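Local structure of succinyl-CoA:3-ketoacid-coenzyme A transferase subunit B (Helicobacter pylori, 3RRL) at residues B[137-142]-B[165-170]. The protein catalyses, as one subunit of a CoA-transferase, the transfer of coenzyme A from succinyl-CoA to a 3-oxo acid, giving a 3-oxoacyl-CoA and succinate. Residues are numbered along the deposited sequence; the frame is centred on the assembly and turned at random.
Sequences VIMEHC and HQLITD
Leu-167 CD1 sits 4.0 Å from CG1 of Val-137. It also meets the methyl CE of selenomethionine Met-139 at 3.9 Å, brought across by a bend at the last torsion (chi3 71°). On the opposite face of the sheet Ile-138 and Ile-168 lie side by side, CG2 of the first 4.0 Å from CB of the second. Between these layers run two parallel strands, joined by the backbone hydrogen bonds Val-137 N to Gln-166 O, Ile-168 N to Val-137 O (2.9 Å) and Met-139 N to Ile-168 O. Beyond them the bonding passes to side chains. Thr-169 OG1 and His-141 ND1 share a nearly straight hydrogen bond of 2.7 Å in the plane of the ring; OG1 also takes the backbone N-H groups of Leu-171 and Ala-172, and OG1 of Thr-199 hydrogen-bonds NE2. Asp-170 turns the syn lone pair of OD1 to His-141 N (2.7 Å), while a water links its OD2 to Cys-142 N, one oxygen holding the chain directly and the other through water. In the mixed sheet of this CoA-transferase domain, strands 134-138 and 166-168 lie between 95-98 and 172-177; helix 2-10 packs over Ile-138 and Ile-168, and Phe-174 and Phe-176 of strand 172-177 touch Leu-167.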
loop_
_atom_site.group_PDB
_atom_site.type_symbol
_atom_site.label_atom_id
_atom_site.label_comp_id
_atom_site.label_asym_id
_atom_site.label_seq_id
_atom_site.Cartn_x
_atom_site.Cartn_y
_atom_site.Cartn_z
ATOM N N VAL B 137 -26.224 -7.972 10.129
ATOM C CA VAL B 137 -26.543 -7.030 11.193
ATOM C C VAL B 137 -27.333 -7.752 12.280
ATOM O O VAL B 137 -28.287 -8.477 11.988
ATOM C CB VAL B 137 -27.374 -5.839 10.681
ATOM C CG1 VAL B 137 -27.870 -4.994 11.856
ATOM C CG2 VAL B 137 -26.566 -4.991 9.723
ATOM N N ILE B 138 -26.923 -7.568 13.530
ATOM C CA ILE B 138 -27.647 -8.136 14.657
ATOM C C ILE B 138 -28.052 -7.015 15.608
ATOM O O ILE B 138 -27.230 -6.182 16.001
ATOM C CB ILE B 138 -26.838 -9.225 15.393
ATOM C CG1 ILE B 138 -25.673 -8.609 16.181
ATOM C CG2 ILE B 138 -26.368 -10.283 14.407
ATOM C CD1 ILE B 138 -24.934 -9.614 17.064
HETATM N N MSE B 139 -29.332 -6.992 15.945
HETATM C CA MSE B 139 -29.937 -5.806 16.512
HETATM C C MSE B 139 -31.175 -6.159 17.314
HETATM O O MSE B 139 -31.907 -7.079 16.948
HETATM C CB MSE B 139 -30.345 -4.929 15.342
HETATM C CG MSE B 139 -30.895 -3.589 15.685
HETATM SE SE MSE B 139 -31.255 -2.728 13.989
HETATM C CE MSE B 139 -32.786 -3.782 13.419
ATOM N N GLU B 140 -31.442 -5.409 18.377
ATOM C CA GLU B 140 -32.728 -5.526 19.052
ATOM C C GLU B 140 -33.801 -4.976 18.118
ATOM O O GLU B 140 -33.596 -3.951 17.464
ATOM C CB GLU B 140 -32.716 -4.795 20.396
ATOM C CG GLU B 140 -32.026 -5.583 21.505
ATOM C CD GLU B 140 -31.670 -4.730 22.704
ATOM O OE1 GLU B 140 -32.592 -4.301 23.431
ATOM O OE2 GLU B 140 -30.463 -4.488 22.920
ATOM N N HIS B 141 -34.931 -5.676 18.043
ATOM C CA HIS B 141 -35.943 -5.410 17.020
ATOM C C HIS B 141 -36.650 -4.065 17.204
ATOM O O HIS B 141 -36.993 -3.402 16.225
ATOM C CB HIS B 141 -36.969 -6.550 16.966
ATOM C CG HIS B 141 -37.734 -6.615 15.679
ATOM N ND1 HIS B 141 -37.489 -7.569 14.714
ATOM C CD2 HIS B 141 -38.735 -5.839 15.195
ATOM C CE1 HIS B 141 -38.306 -7.380 13.691
ATOM N NE2 HIS B 141 -39.074 -6.339 13.961
ATOM N N CYS B 142 -36.865 -3.666 18.455
ATOM C CA CYS B 142 -37.541 -2.405 18.753
ATOM C C CYS B 142 -36.667 -1.559 19.669
ATOM O O CYS B 142 -35.859 -2.100 20.425
ATOM C CB CYS B 142 -38.897 -2.655 19.429
ATOM S SG CYS B 142 -40.100 -3.634 18.469
ATOM N N HIS B 165 -26.900 -8.198 4.088
ATOM C CA HIS B 165 -27.276 -9.501 3.545
ATOM C C HIS B 165 -28.287 -10.224 4.425
ATOM O O HIS B 165 -29.241 -10.830 3.931
ATOM C CB HIS B 165 -26.042 -10.384 3.320
ATOM C CG HIS B 165 -25.171 -9.921 2.194
ATOM N ND1 HIS B 165 -24.064 -9.126 2.390
ATOM C CD2 HIS B 165 -25.257 -10.124 0.860
ATOM C CE1 HIS B 165 -23.498 -8.868 1.225
ATOM N NE2 HIS B 165 -24.202 -9.462 0.279
ATOM N N GLN B 166 -28.071 -10.155 5.734
ATOM C CA GLN B 166 -28.903 -10.891 6.674
ATOM C C GLN B 166 -29.094 -10.073 7.946
ATOM O O GLN B 166 -28.164 -9.419 8.425
ATOM C CB GLN B 166 -28.256 -12.239 6.982
ATOM C CG GLN B 166 -28.913 -13.038 8.103
ATOM C CD GLN B 166 -28.097 -14.276 8.465
ATOM O OE1 GLN B 166 -26.869 -14.227 8.521
ATOM N NE2 GLN B 166 -28.772 -15.389 8.687
ATOM N N LEU B 167 -30.307 -10.098 8.478
ATOM C CA LEU B 167 -30.619 -9.347 9.686
ATOM C C LEU B 167 -31.188 -10.287 10.741
ATOM O O LEU B 167 -32.180 -10.979 10.508
ATOM C CB LEU B 167 -31.606 -8.211 9.386
ATOM C CG LEU B 167 -32.337 -7.600 10.585
ATOM C CD1 LEU B 167 -31.369 -6.882 11.517
ATOM C CD2 LEU B 167 -33.452 -6.656 10.127
ATOM N N ILE B 168 -30.533 -10.322 11.894
ATOM C CA ILE B 168 -30.956 -11.168 12.995
ATOM C C ILE B 168 -31.389 -10.291 14.165
ATOM O O ILE B 168 -30.592 -9.512 14.685
ATOM C CB ILE B 168 -29.790 -12.068 13.451
ATOM C CG1 ILE B 168 -29.275 -12.918 12.283
ATOM C CG2 ILE B 168 -30.203 -12.941 14.621
ATOM C CD1 ILE B 168 -28.097 -13.813 12.651
ATOM N N THR B 169 -32.652 -10.400 14.567
ATOM C CA THR B 169 -33.127 -9.717 15.769
ATOM C C THR B 169 -33.636 -10.724 16.814
ATOM O O THR B 169 -33.582 -11.939 16.597
ATOM C CB THR B 169 -34.236 -8.682 15.448
ATOM O OG1 THR B 169 -35.491 -9.347 15.249
ATOM C CG2 THR B 169 -33.877 -7.887 14.205
ATOM N N ASP B 170 -34.122 -10.219 17.943
ATOM C CA ASP B 170 -34.680 -11.078 18.993
ATOM C C ASP B 170 -36.006 -11.719 18.561
ATOM O O ASP B 170 -36.504 -12.655 19.197
ATOM C CB ASP B 170 -34.877 -10.283 20.289
ATOM C CG ASP B 170 -35.520 -8.928 20.047
ATOM O OD1 ASP B 170 -34.989 -8.163 19.215
ATOM O OD2 ASP B 170 -36.567 -8.632 20.665
HETATM O O HOH W 1 -37.170 -5.845 20.536
#